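Dual oxidase maturation factor 1 (Homo sapiens, PDB 7D3F) probably supports the maturation of the dual oxidase DUOX1 and its transport from the endoplasmic reticulum to the plasma membrane. Local coordinates at residues I99-Q102 with G107-I110; E128-R133 with D152-L157; W191-V196 with G207-A212. All blocks are in the same frame, centred on the assembly; numbering follows the deposited sequence.

Contact 1: I99-Q102 with G107-I110. With NAG (2-acetamido-2-deoxy-beta-D-glucopyranose), chain E.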
ATOM      1  N   ILE B  99       8.495  37.737  -1.514  1.00 49.28           N
ATOM      2  CA  ILE B  99       7.404  36.825  -1.204  1.00 46.22           C
ATOM      3  C   ILE B  99       6.880  36.267  -2.518  1.00 51.80           C
ATOM      4  O   ILE B  99       6.525  37.029  -3.428  1.00 62.84           O
ATOM      5  CB  ILE B  99       6.291  37.527  -0.411  1.00 46.65           C
ATOM      6  CG1 ILE B  99       6.904  38.349   0.724  1.00 51.00           C
ATOM      7  CG2 ILE B  99       5.309  36.508   0.139  1.00 45.28           C
ATOM      8  CD1 ILE B  99       5.896  39.111   1.545  1.00 59.08           C
ATOM      9  N   GLY B 100       6.847  34.946  -2.620  1.00 48.29           N
ATOM     10  CA  GLY B 100       6.457  34.289  -3.847  1.00 43.79           C
ATOM     11  C   GLY B 100       5.421  33.214  -3.601  1.00 44.81           C
ATOM     12  O   GLY B 100       5.432  32.524  -2.582  1.00 54.94           O
ATOM     13  N   LEU B 101       4.521  33.083  -4.567  1.00 48.92           N
ATOM     14  CA  LEU B 101       3.465  32.085  -4.556  1.00 41.24           C
ATOM     15  C   LEU B 101       3.700  31.133  -5.718  1.00 50.16           C
ATOM     16  O   LEU B 101       3.949  31.578  -6.845  1.00 61.92           O
ATOM     17  CB  LEU B 101       2.092  32.749  -4.673  1.00 42.77           C
ATOM     18  CG  LEU B 101       0.866  31.984  -4.181  1.00 44.08           C
ATOM     19  CD1 LEU B 101       0.923  31.810  -2.673  1.00 48.57           C
ATOM     20  CD2 LEU B 101      -0.394  32.724  -4.592  1.00 48.69           C
ATOM     21  N   GLN B 102       3.628  29.830  -5.447  1.00 49.02           N
ATOM     22  CA  GLN B 102       3.852  28.790  -6.450  1.00 42.11           C
ATOM     23  C   GLN B 102       2.716  27.782  -6.312  1.00 43.05           C
ATOM     24  O   GLN B 102       2.814  26.826  -5.541  1.00 49.81           O
ATOM     25  CB  GLN B 102       5.218  28.138  -6.264  1.00 47.76           C
ATOM     26  CG  GLN B 102       6.393  28.986  -6.716  1.00 52.57           C
ATOM     27  CD  GLN B 102       7.721  28.278  -6.526  1.00 68.47           C
ATOM     28  OE1 GLN B 102       7.993  27.722  -5.461  1.00 72.42           O
ATOM     29  NE2 GLN B 102       8.551  28.287  -7.562  1.00 75.62           N
ATOM     30  N   GLY B 107      -1.173  21.424  -4.428  1.00 45.44           N
ATOM     31  CA  GLY B 107      -1.048  22.340  -3.315  1.00 41.69           C
ATOM     32  C   GLY B 107      -0.359  23.617  -3.747  1.00 42.99           C
ATOM     33  O   GLY B 107      -0.138  23.856  -4.937  1.00 54.22           O
ATOM     34  N   VAL B 108      -0.025  24.434  -2.752  1.00 43.61           N
ATOM     35  CA  VAL B 108       0.611  25.726  -2.971  1.00 40.22           C
ATOM     36  C   VAL B 108       1.873  25.807  -2.123  1.00 42.90           C
ATOM     37  O   VAL B 108       1.862  25.436  -0.942  1.00 51.99           O
ATOM     38  CB  VAL B 108      -0.347  26.894  -2.651  1.00 40.06           C
ATOM     39  CG1 VAL B 108      -0.918  26.764  -1.243  1.00 41.39           C
ATOM     40  CG2 VAL B 108       0.356  28.228  -2.832  1.00 41.09           C
ATOM     41  N   ASN B 109       2.961  26.276  -2.728  1.00 43.93           N
ATOM     42  CA  ASN B 109       4.221  26.521  -2.039  1.00 38.36           C
ATOM     43  C   ASN B 109       4.402  28.024  -1.877  1.00 41.53           C
ATOM     44  O   ASN B 109       4.412  28.768  -2.865  1.00 53.09           O
ATOM     45  CB  ASN B 109       5.394  25.908  -2.806  1.00 44.16           C
ATOM     46  CG  ASN B 109       5.676  24.473  -2.396  1.00 45.96           C
ATOM     47  OD1 ASN B 109       4.877  23.573  -2.652  1.00 53.04           O
ATOM     48  ND2 ASN B 109       6.823  24.255  -1.759  1.00 45.15           N
ATOM     49  N   ILE B 110       4.545  28.464  -0.633  1.00 41.05           N
ATOM     50  CA  ILE B 110       4.735  29.869  -0.297  1.00 34.69           C
ATOM     51  C   ILE B 110       6.194  30.061   0.084  1.00 42.46           C
ATOM     52  O   ILE B 110       6.690  29.411   1.014  1.00 54.69           O
ATOM     53  CB  ILE B 110       3.802  30.308   0.842  1.00 33.80           C
ATOM     54  CG1 ILE B 110       2.350  29.983   0.487  1.00 32.32           C
ATOM     55  CG2 ILE B 110       3.972  31.791   1.126  1.00 39.00           C
ATOM     56  CD1 ILE B 110       1.402  30.107   1.650  1.00 41.93           C
TER
HETATM   57  C1  NAG E   1       7.219  22.943  -1.308  1.00 49.16           C
HETATM   58  C2  NAG E   1       8.492  22.465  -2.011  1.00 48.63           C
HETATM   59  C3  NAG E   1       8.931  21.110  -1.457  1.00 49.08           C
HETATM   60  C4  NAG E   1       9.040  21.154   0.062  1.00 47.17           C
HETATM   61  C5  NAG E   1       7.736  21.674   0.662  1.00 48.89           C
HETATM   62  C6  NAG E   1       7.784  21.856   2.161  1.00 46.36           C
HETATM   63  C7  NAG E   1       9.046  23.049  -4.331  1.00 56.66           C
HETATM   64  C8  NAG E   1       8.697  22.846  -5.775  1.00 55.57           C
HETATM   65  N2  NAG E   1       8.290  22.387  -3.449  1.00 53.58           N
HETATM   66  O3  NAG E   1      10.185  20.750  -2.025  1.00 59.97           O
HETATM   67  O4  NAG E   1       9.308  19.844   0.552  1.00 60.53           O
HETATM   68  O5  NAG E   1       7.426  22.958   0.104  1.00 54.52           O
HETATM   69  O6  NAG E   1       8.759  22.820   2.536  1.00 50.60           O
HETATM   70  O7  NAG E   1       9.969  23.776  -3.981  1.00 65.52           O

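Contact 2: E128-R133 with D152-L157. With MAN (alpha-D-mannopyranose), chain C; NAG (2-acetamido-2-deoxy-beta-D-glucopyranose), chain E.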
ATOM      1  N   GLU B 128       7.294  26.922   2.382  1.00 39.66           N
ATOM      2  CA  GLU B 128       6.280  26.103   3.026  1.00 44.70           C
ATOM      3  C   GLU B 128       5.322  25.535   1.989  1.00 40.80           C
ATOM      4  O   GLU B 128       5.111  26.123   0.926  1.00 55.44           O
ATOM      5  CB  GLU B 128       5.497  26.916   4.060  1.00 44.93           C
ATOM      6  CG  GLU B 128       6.361  27.606   5.101  1.00 45.72           C
ATOM      7  CD  GLU B 128       6.958  26.640   6.106  1.00 62.61           C
ATOM      8  OE1 GLU B 128       6.535  25.465   6.139  1.00 62.13           O
ATOM      9  OE2 GLU B 128       7.851  27.062   6.868  1.00 69.69           O
ATOM     10  N   GLU B 129       4.737  24.385   2.309  1.00 38.94           N
ATOM     11  CA  GLU B 129       3.785  23.722   1.432  1.00 42.17           C
ATOM     12  C   GLU B 129       2.456  23.542   2.148  1.00 46.83           C
ATOM     13  O   GLU B 129       2.418  23.153   3.320  1.00 57.59           O
ATOM     14  CB  GLU B 129       4.312  22.362   0.967  1.00 52.16           C
ATOM     15  CG  GLU B 129       3.366  21.602   0.054  1.00 56.69           C
ATOM     16  CD  GLU B 129       3.974  20.316  -0.471  1.00 76.92           C
ATOM     17  OE1 GLU B 129       3.885  20.070  -1.692  1.00 90.50           O
ATOM     18  OE2 GLU B 129       4.549  19.558   0.337  1.00 75.88           O
ATOM     19  N   PHE B 130       1.370  23.825   1.435  1.00 46.24           N
ATOM     20  CA  PHE B 130       0.015  23.609   1.932  1.00 42.03           C
ATOM     21  C   PHE B 130      -0.746  22.857   0.849  1.00 46.75           C
ATOM     22  O   PHE B 130      -1.002  23.407  -0.227  1.00 57.71           O
ATOM     23  CB  PHE B 130      -0.666  24.932   2.276  1.00 43.22           C
ATOM     24  CG  PHE B 130       0.035  25.710   3.352  1.00 42.33           C
ATOM     25  CD1 PHE B 130       1.052  26.596   3.036  1.00 44.24           C
ATOM     26  CD2 PHE B 130      -0.324  25.555   4.680  1.00 38.48           C
ATOM     27  CE1 PHE B 130       1.699  27.311   4.025  1.00 43.47           C
ATOM     28  CE2 PHE B 130       0.318  26.267   5.672  1.00 42.28           C
ATOM     29  CZ  PHE B 130       1.332  27.147   5.346  1.00 47.26           C
ATOM     30  N   THR B 131      -1.088  21.604   1.124  1.00 48.89           N
ATOM     31  CA  THR B 131      -1.655  20.713   0.123  1.00 51.71           C
ATOM     32  C   THR B 131      -3.166  20.608   0.282  1.00 55.01           C
ATOM     33  O   THR B 131      -3.679  20.478   1.398  1.00 61.98           O
ATOM     34  CB  THR B 131      -1.032  19.318   0.218  1.00 55.71           C
ATOM     35  OG1 THR B 131      -1.198  18.806   1.546  1.00 62.19           O
ATOM     36  CG2 THR B 131       0.449  19.372  -0.119  1.00 59.63           C
ATOM     37  N   TRP B 132      -3.873  20.667  -0.846  1.00 55.29           N
ATOM     38  CA  TRP B 132      -5.312  20.442  -0.890  1.00 50.96           C
ATOM     39  C   TRP B 132      -5.663  19.159  -1.633  1.00 59.21           C
ATOM     40  O   TRP B 132      -6.778  19.032  -2.152  1.00 71.04           O
ATOM     41  CB  TRP B 132      -6.021  21.635  -1.529  1.00 53.24           C
ATOM     42  CG  TRP B 132      -5.433  22.058  -2.837  1.00 45.26           C
ATOM     43  CD1 TRP B 132      -5.398  21.335  -3.993  1.00 49.68           C
ATOM     44  CD2 TRP B 132      -4.806  23.311  -3.128  1.00 43.94           C
ATOM     45  NE1 TRP B 132      -4.778  22.058  -4.985  1.00 48.11           N
ATOM     46  CE2 TRP B 132      -4.407  23.275  -4.478  1.00 44.47           C
ATOM     47  CE3 TRP B 132      -4.540  24.459  -2.376  1.00 46.60           C
ATOM     48  CZ2 TRP B 132      -3.757  24.343  -5.092  1.00 49.80           C
ATOM     49  CZ3 TRP B 132      -3.896  25.517  -2.987  1.00 50.92           C
ATOM     50  CH2 TRP B 132      -3.512  25.452  -4.331  1.00 52.59           C
ATOM     51  N   ARG B 133      -4.730  18.212  -1.705  1.00 62.64           N
ATOM     52  CA  ARG B 133      -4.990  16.956  -2.393  1.00 68.53           C
ATOM     53  C   ARG B 133      -6.111  16.190  -1.703  1.00 81.01           C
ATOM     54  O   ARG B 133      -6.368  16.360  -0.508  1.00 87.96           O
ATOM     55  CB  ARG B 133      -3.725  16.098  -2.444  1.00 69.33           C
ATOM     56  CG  ARG B 133      -2.803  16.421  -3.608  1.00 75.96           C
ATOM     57  CD  ARG B 133      -1.569  15.530  -3.619  1.00 79.80           C
ATOM     58  NE  ARG B 133      -0.626  15.875  -2.559  1.00 84.35           N
ATOM     59  CZ  ARG B 133      -0.533  15.233  -1.398  1.00 89.85           C
ATOM     60  NH1 ARG B 133      -1.328  14.204  -1.140  1.00 86.01           N
ATOM     61  NH2 ARG B 133       0.357  15.620  -0.495  1.00 88.30           N
ATOM     62  N   ASP B 152       4.423  36.009   9.251  1.00 42.91           N
ATOM     63  CA  ASP B 152       3.149  36.617   8.868  1.00 38.38           C
ATOM     64  C   ASP B 152       2.850  36.530   7.375  1.00 43.23           C
ATOM     65  O   ASP B 152       1.703  36.206   7.024  1.00 53.92           O
ATOM     66  CB  ASP B 152       3.103  38.069   9.356  1.00 41.70           C
ATOM     67  CG  ASP B 152       3.280  38.186  10.858  1.00 54.85           C
ATOM     68  OD1 ASP B 152       4.235  38.863  11.294  1.00 71.72           O
ATOM     69  OD2 ASP B 152       2.473  37.590  11.602  1.00 62.61           O
ATOM     70  N   PRO B 153       3.779  36.832   6.455  1.00 44.02           N
ATOM     71  CA  PRO B 153       3.436  36.683   5.027  1.00 39.95           C
ATOM     72  C   PRO B 153       3.034  35.269   4.643  1.00 42.52           C
ATOM     73  O   PRO B 153       2.099  35.083   3.849  1.00 54.26           O
ATOM     74  CB  PRO B 153       4.722  37.121   4.313  1.00 39.33           C
ATOM     75  CG  PRO B 153       5.410  38.006   5.285  1.00 41.56           C
ATOM     76  CD  PRO B 153       5.124  37.411   6.627  1.00 38.85           C
ATOM     77  N   VAL B 154       3.712  34.262   5.197  1.00 46.87           N
ATOM     78  CA  VAL B 154       3.384  32.875   4.878  1.00 40.26           C
ATOM     79  C   VAL B 154       1.985  32.536   5.374  1.00 41.58           C
ATOM     80  O   VAL B 154       1.184  31.924   4.658  1.00 53.04           O
ATOM     81  CB  VAL B 154       4.440  31.924   5.470  1.00 38.92           C
ATOM     82  CG1 VAL B 154       4.052  30.477   5.215  1.00 42.74           C
ATOM     83  CG2 VAL B 154       5.810  32.226   4.883  1.00 39.15           C
ATOM     84  N   LEU B 155       1.668  32.937   6.608  1.00 44.11           N
ATOM     85  CA  LEU B 155       0.338  32.682   7.152  1.00 40.14           C
ATOM     86  C   LEU B 155      -0.733  33.408   6.352  1.00 45.04           C
ATOM     87  O   LEU B 155      -1.820  32.869   6.123  1.00 58.01           O
ATOM     88  CB  LEU B 155       0.281  33.095   8.622  1.00 36.60           C
ATOM     89  CG  LEU B 155       1.121  32.272   9.597  1.00 36.92           C
ATOM     90  CD1 LEU B 155       0.933  32.779  11.017  1.00 39.89           C
ATOM     91  CD2 LEU B 155       0.761  30.798   9.498  1.00 42.40           C
ATOM     92  N   TYR B 156      -0.446  34.638   5.924  1.00 40.34           N
ATOM     93  CA  TYR B 156      -1.404  35.404   5.133  1.00 36.66           C
ATOM     94  C   TYR B 156      -1.692  34.719   3.801  1.00 43.46           C
ATOM     95  O   TYR B 156      -2.856  34.522   3.425  1.00 57.24           O
ATOM     96  CB  TYR B 156      -0.866  36.820   4.923  1.00 36.39           C
ATOM     97  CG  TYR B 156      -1.548  37.617   3.835  1.00 45.06           C
ATOM     98  CD1 TYR B 156      -0.965  37.754   2.581  1.00 52.96           C
ATOM     99  CD2 TYR B 156      -2.762  38.248   4.066  1.00 47.60           C
ATOM    100  CE1 TYR B 156      -1.578  38.487   1.585  1.00 46.18           C
ATOM    101  CE2 TYR B 156      -3.383  38.983   3.075  1.00 47.11           C
ATOM    102  CZ  TYR B 156      -2.786  39.099   1.836  1.00 49.04           C
ATOM    103  OH  TYR B 156      -3.399  39.831   0.845  1.00 65.68           O
ATOM    104  N   LEU B 157      -0.639  34.327   3.081  1.00 43.03           N
ATOM    105  CA  LEU B 157      -0.842  33.667   1.795  1.00 38.53           C
ATOM    106  C   LEU B 157      -1.481  32.292   1.958  1.00 41.10           C
ATOM    107  O   LEU B 157      -2.213  31.846   1.067  1.00 51.25           O
ATOM    108  CB  LEU B 157       0.481  33.563   1.038  1.00 40.14           C
ATOM    109  CG  LEU B 157       0.941  34.855   0.357  1.00 36.95           C
ATOM    110  CD1 LEU B 157       2.209  34.621  -0.446  1.00 43.43           C
ATOM    111  CD2 LEU B 157      -0.162  35.411  -0.532  1.00 44.94           C
TER
HETATM  112  C1  MAN C   4      13.185  24.603   7.029  1.00 47.73           C
HETATM  113  C2  MAN C   4      12.901  25.400   8.306  1.00 42.28           C
HETATM  114  C3  MAN C   4      11.472  25.131   8.742  1.00 43.55           C
HETATM  115  C4  MAN C   4      10.503  25.497   7.612  1.00 45.13           C
HETATM  116  C5  MAN C   4      10.869  24.725   6.333  1.00 50.76           C
HETATM  117  C6  MAN C   4      10.056  25.159   5.135  1.00 44.33           C
HETATM  118  O2  MAN C   4      12.946  26.795   8.027  1.00 49.54           O
HETATM  119  O3  MAN C   4      11.133  25.842   9.927  1.00 55.35           O
HETATM  120  O4  MAN C   4       9.175  25.172   7.990  1.00 52.42           O
HETATM  121  O5  MAN C   4      12.267  24.946   6.011  1.00 54.30           O
HETATM  122  O6  MAN C   4      10.451  26.482   4.786  1.00 50.76           O
HETATM  123  C1  NAG E   1       7.219  22.943  -1.308  1.00 49.16           C
HETATM  124  C2  NAG E   1       8.492  22.465  -2.011  1.00 48.63           C
HETATM  125  C3  NAG E   1       8.931  21.110  -1.457  1.00 49.08           C
HETATM  126  C4  NAG E   1       9.040  21.154   0.062  1.00 47.17           C
HETATM  127  C5  NAG E   1       7.736  21.674   0.662  1.00 48.89           C
HETATM  128  C6  NAG E   1       7.784  21.856   2.161  1.00 46.36           C
HETATM  129  C7  NAG E   1       9.046  23.049  -4.331  1.00 56.66           C
HETATM  130  C8  NAG E   1       8.697  22.846  -5.775  1.00 55.57           C
HETATM  131  N2  NAG E   1       8.290  22.387  -3.449  1.00 53.58           N
HETATM  132  O3  NAG E   1      10.185  20.750  -2.025  1.00 59.97           O
HETATM  133  O4  NAG E   1       9.308  19.844   0.552  1.00 60.53           O
HETATM  134  O5  NAG E   1       7.426  22.958   0.104  1.00 54.52           O
HETATM  135  O6  NAG E   1       8.759  22.820   2.536  1.00 50.60           O
HETATM  136  O7  NAG E   1       9.969  23.776  -3.981  1.00 65.52           O

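Contact 3: W191-V196 with G207-A212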
ATOM      1  N   TRP B 191       2.019   7.544 -22.679  1.00 64.15           N
ATOM      2  CA  TRP B 191       3.433   7.554 -23.044  1.00 63.59           C
ATOM      3  C   TRP B 191       4.066   6.185 -22.825  1.00 69.75           C
ATOM      4  O   TRP B 191       4.842   5.709 -23.663  1.00 73.72           O
ATOM      5  CB  TRP B 191       4.172   8.624 -22.238  1.00 62.53           C
ATOM      6  CG  TRP B 191       5.667   8.556 -22.352  1.00 60.97           C
ATOM      7  CD1 TRP B 191       6.434   9.040 -23.371  1.00 64.71           C
ATOM      8  CD2 TRP B 191       6.576   7.980 -21.404  1.00 60.76           C
ATOM      9  NE1 TRP B 191       7.763   8.797 -23.120  1.00 64.57           N
ATOM     10  CE2 TRP B 191       7.877   8.148 -21.919  1.00 61.79           C
ATOM     11  CE3 TRP B 191       6.416   7.338 -20.173  1.00 62.55           C
ATOM     12  CZ2 TRP B 191       9.010   7.697 -21.245  1.00 63.86           C
ATOM     13  CZ3 TRP B 191       7.544   6.892 -19.505  1.00 59.01           C
ATOM     14  CH2 TRP B 191       8.824   7.072 -20.043  1.00 58.48           C
ATOM     15  N   LEU B 192       3.746   5.541 -21.700  1.00 70.29           N
ATOM     16  CA  LEU B 192       4.240   4.188 -21.452  1.00 67.71           C
ATOM     17  C   LEU B 192       3.764   3.228 -22.536  1.00 72.74           C
ATOM     18  O   LEU B 192       4.545   2.426 -23.065  1.00 79.07           O
ATOM     19  CB  LEU B 192       3.783   3.704 -20.075  1.00 62.03           C
ATOM     20  CG  LEU B 192       4.477   4.264 -18.834  1.00 62.30           C
ATOM     21  CD1 LEU B 192       3.756   3.798 -17.580  1.00 61.24           C
ATOM     22  CD2 LEU B 192       5.933   3.833 -18.802  1.00 66.47           C
ATOM     23  N   LEU B 193       2.478   3.305 -22.885  1.00 71.24           N
ATOM     24  CA  LEU B 193       1.935   2.419 -23.910  1.00 69.72           C
ATOM     25  C   LEU B 193       2.560   2.695 -25.274  1.00 75.69           C
ATOM     26  O   LEU B 193       2.822   1.761 -26.040  1.00 86.65           O
ATOM     27  CB  LEU B 193       0.414   2.552 -23.968  1.00 71.27           C
ATOM     28  CG  LEU B 193      -0.321   2.000 -22.743  1.00 78.78           C
ATOM     29  CD1 LEU B 193      -1.827   2.103 -22.919  1.00 80.33           C
ATOM     30  CD2 LEU B 193       0.095   0.561 -22.473  1.00 81.24           C
ATOM     31  N   ALA B 194       2.797   3.968 -25.599  1.00 71.90           N
ATOM     32  CA  ALA B 194       3.445   4.308 -26.861  1.00 73.37           C
ATOM     33  C   ALA B 194       4.865   3.763 -26.913  1.00 77.52           C
ATOM     34  O   ALA B 194       5.295   3.230 -27.942  1.00 88.18           O
ATOM     35  CB  ALA B 194       3.445   5.823 -27.061  1.00 72.81           C
ATOM     36  N   ASN B 195       5.610   3.890 -25.813  1.00 75.85           N
ATOM     37  CA  ASN B 195       6.958   3.333 -25.771  1.00 79.01           C
ATOM     38  C   ASN B 195       6.931   1.819 -25.934  1.00 84.94           C
ATOM     39  O   ASN B 195       7.789   1.245 -26.615  1.00 89.10           O
ATOM     40  CB  ASN B 195       7.649   3.720 -24.465  1.00 79.21           C
ATOM     41  CG  ASN B 195       8.444   5.003 -24.586  1.00 82.85           C
ATOM     42  OD1 ASN B 195       9.664   4.978 -24.751  1.00 87.99           O
ATOM     43  ND2 ASN B 195       7.755   6.136 -24.514  1.00 81.36           N
ATOM     44  N   VAL B 196       5.958   1.153 -25.307  1.00 85.37           N
ATOM     45  CA  VAL B 196       5.858  -0.300 -25.428  1.00 80.87           C
ATOM     46  C   VAL B 196       5.536  -0.698 -26.866  1.00 86.74           C
ATOM     47  O   VAL B 196       6.148  -1.614 -27.428  1.00 97.83           O
ATOM     48  CB  VAL B 196       4.811  -0.851 -24.444  1.00 80.25           C
ATOM     49  CG1 VAL B 196       4.459  -2.291 -24.788  1.00 73.90           C
ATOM     50  CG2 VAL B 196       5.330  -0.757 -23.019  1.00 82.42           C
ATOM     51  N   GLY B 207       2.401   5.567 -32.852  1.00 87.50           N
ATOM     52  CA  GLY B 207       2.263   6.970 -33.215  1.00 83.93           C
ATOM     53  C   GLY B 207       0.959   7.572 -32.729  1.00 85.82           C
ATOM     54  O   GLY B 207       0.929   8.705 -32.238  1.00 90.86           O
ATOM     55  N   TYR B 208      -0.137   6.819 -32.851  1.00 85.53           N
ATOM     56  CA  TYR B 208      -1.422   7.305 -32.354  1.00 82.72           C
ATOM     57  C   TYR B 208      -1.409   7.451 -30.837  1.00 82.10           C
ATOM     58  O   TYR B 208      -2.024   8.373 -30.294  1.00 83.24           O
ATOM     59  CB  TYR B 208      -2.552   6.375 -32.799  1.00 85.99           C
ATOM     60  CG  TYR B 208      -2.978   6.572 -34.240  1.00 95.96           C
ATOM     61  CD1 TYR B 208      -2.835   5.555 -35.174  1.00 97.58           C
ATOM     62  CD2 TYR B 208      -3.520   7.778 -34.665  1.00 97.33           C
ATOM     63  CE1 TYR B 208      -3.220   5.730 -36.490  1.00100.37           C
ATOM     64  CE2 TYR B 208      -3.909   7.964 -35.979  1.00 96.42           C
ATOM     65  CZ  TYR B 208      -3.756   6.936 -36.887  1.00101.97           C
ATOM     66  OH  TYR B 208      -4.141   7.116 -38.195  1.00102.64           O
ATOM     67  N   MET B 209      -0.712   6.555 -30.134  1.00 77.96           N
ATOM     68  CA  MET B 209      -0.606   6.676 -28.683  1.00 74.95           C
ATOM     69  C   MET B 209       0.208   7.903 -28.286  1.00 77.83           C
ATOM     70  O   MET B 209      -0.121   8.584 -27.308  1.00 86.34           O
ATOM     71  CB  MET B 209       0.007   5.406 -28.095  1.00 74.44           C
ATOM     72  CG  MET B 209      -0.787   4.819 -26.941  1.00 78.35           C
ATOM     73  SD  MET B 209      -2.452   4.342 -27.440  1.00107.47           S
ATOM     74  CE  MET B 209      -3.135   3.794 -25.878  1.00 88.95           C
ATOM     75  N   LEU B 210       1.281   8.196 -29.025  1.00 74.69           N
ATOM     76  CA  LEU B 210       2.039   9.420 -28.767  1.00 71.03           C
ATOM     77  C   LEU B 210       1.183  10.658 -29.026  1.00 74.55           C
ATOM     78  O   LEU B 210       1.228  11.636 -28.262  1.00 84.59           O
ATOM     79  CB  LEU B 210       3.300   9.439 -29.630  1.00 70.14           C
ATOM     80  CG  LEU B 210       4.333  10.531 -29.355  1.00 76.93           C
ATOM     81  CD1 LEU B 210       4.784  10.489 -27.904  1.00 80.87           C
ATOM     82  CD2 LEU B 210       5.522  10.374 -30.289  1.00 80.75           C
ATOM     83  N   LEU B 211       0.393  10.629 -30.103  1.00 73.61           N
ATOM     84  CA  LEU B 211      -0.531  11.725 -30.375  1.00 67.97           C
ATOM     85  C   LEU B 211      -1.546  11.875 -29.247  1.00 71.03           C
ATOM     86  O   LEU B 211      -1.898  12.995 -28.865  1.00 76.55           O
ATOM     87  CB  LEU B 211      -1.233  11.493 -31.715  1.00 70.23           C
ATOM     88  CG  LEU B 211      -1.998  12.649 -32.366  1.00 70.70           C
ATOM     89  CD1 LEU B 211      -1.979  12.494 -33.876  1.00 77.19           C
ATOM     90  CD2 LEU B 211      -3.434  12.721 -31.867  1.00 77.47           C
ATOM     91  N   ALA B 212      -2.027  10.754 -28.706  1.00 71.99           N
ATOM     92  CA  ALA B 212      -2.952  10.802 -27.578  1.00 72.55           C
ATOM     93  C   ALA B 212      -2.284  11.384 -26.337  1.00 73.81           C
ATOM     94  O   ALA B 212      -2.921  12.109 -25.567  1.00 80.56           O
ATOM     95  CB  ALA B 212      -3.501   9.405 -27.288  1.00 71.32           C
TER

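Contact 1: I99-Q102 with G107-I110
The beta hairpin of strands 94-103 and 107-114, in the antiparallel sheet of the predicted extracellular part, closes here through the hydrogen-bonded pair Gln102 and Asn109. Asn109 N reaches Gln102 O at 2.9 Å in a straight bond, although the donor stands above the carbonyl plane. The return bond, Gln102 N to Asn109 O, is also 2.9 Å; it lies in the carbonyl plane but bends to 138° at the hydrogen. One step along, Leu101 faces Ile110 as a non-hydrogen-bonded pair. With its CG anti to the backbone N (chi1 -158°), Leu101 brings CD1 to Val108 CG2 at 3.6 Å and to Ile110 CG1 at 3.9 Å; the leucine and isoleucine run side by side in the same direction. Leu157 of helix 152-160 packs over both of them.

On the Gln102-Asn109 face, Gln102 CB sits 4.1 Å from Asn109 CB, and the two side-chain amide planes are turned 76° apart. Asn109 ND2 is bonded covalently to C1 of N-acetylglucosamine (1.4 Å) and also hydrogen-bonds to Asn127 OD1. The N-linked sugar therefore grows from a residue whose backbone is pinned by both hairpin bonds and whose amide nitrogen has a further polar anchor.

Contact 2: E128-R133 with D152-L157
Strand 128-131 passes the first turns of helix 152-160 with its backbone well separated, the nearest CA atoms being those of Glu128 and Val154 at 7.6 Å. This is a helix laid against one face of the antiparallel sheet, and a single valine bridges the gap. Val154 sends CG1 outward, anti to its own backbone N (chi1 176°), between two side chains of the strand. Glu128 offers the aliphatic part of its chain: its CG lies 3.7 Å from Val154 CG1, and the two side chains cross at about a right angle. Phe130 meets the same methyl with the edge of its ring, CE1 to Val154 CG1 being 4.1 Å, near the ring plane. Leu150 touches both Glu128 and Phe130, while Tyr138 and Ala145 of helix 138-148 add to the packing round the phenylalanine.

Glu128 thus has two roles along its length. Its methylenes belong to the apolar seam, and the bend at chi2 (-72°) turns the carboxylate toward a mannose. The next residue, Glu129, touches the N-acetylglucosamine on Asn109, with CB 3.3 Å from the sugar O5. The mannose, which belongs to a separately labelled sugar chain, is also hydrogen-bonded to Asn127 N, and its O4 donates to Glu128 OE2 at 2.6 Å.

Contact 3: W191-V196 with G207-A212
Ala194 CB and Met209 CB meet at 3.6 Å, where the two helix backbones come nearest, the CA atoms of these residues being 5.0 Å apart. The alanine methyl fits against the start of the methionine chain and also lies 3.8 Å from Leu210 N, so it rests on the backbone of the other helix as well as on a side chain. The Leu210 side chain comes nearest with its CB, 4.4 Å from Ala194 CB. Beside the alanine, Leu193 crosses Met209 at a slant in two places: its CB lies 3.9 Å from Met209 CG, and its CD1 touches Met209 CE at 3.7 Å. The methionine bends at chi2 (61°) and is extended at chi3, which carries its terminal methyl over to the leucine.

The two segments belong to helices 169-199 and 203-229, joined by a short turn into an antiparallel helical hairpin within the predicted membrane-spanning region. The segment axes come within 8.1 Å and run at 162° to each other, a close and nearly antiparallel passage that a residue as small as alanine permits. Farther out, Leu210 also packs on Cys261, Leu264 and Met268 of helix 249-274, tying the hairpin to a third helix.

On helix 169-199, Trp191 and Asn195 start out with their CB atoms pointing away from helix 203-229. Asn195 ND2 hydrogen-bonds to Trp191 O at 3.1 Å, entering from one face of that carbonyl plane while the helical N-H of Asn195 enters from the other. The same ND2 lies over one face of the indole, offset toward its rim. Ser60 of helix 50-72 fixes the remaining polar end, its OG hydrogen-bonded to Asn195 OD1.

Contacts 1 and 2 form one continuous piece of the same domain, their centres 7 Å apart. Strands 107-114 and 122-131 are neighbours in the sheet: Ile110 N lies 2.9 Å from Glu128 O and Val108 N lies 2.9 Å from Phe130 O, both probably hydrogen bonds. The helix of contact 2 also reaches contact 1, with Ile99 CD1 3.6 Å from Pro153 CB. The N-acetylglucosamine on Asn109 of contact 1 also touches Glu129 of contact 2, while Glu128 holds a mannose of another sugar chain. Contact 3 stands apart among the predicted transmembrane helices, its centre 34 Å from that of contact 1 and 38 Å from that of contact 2, and touches neither.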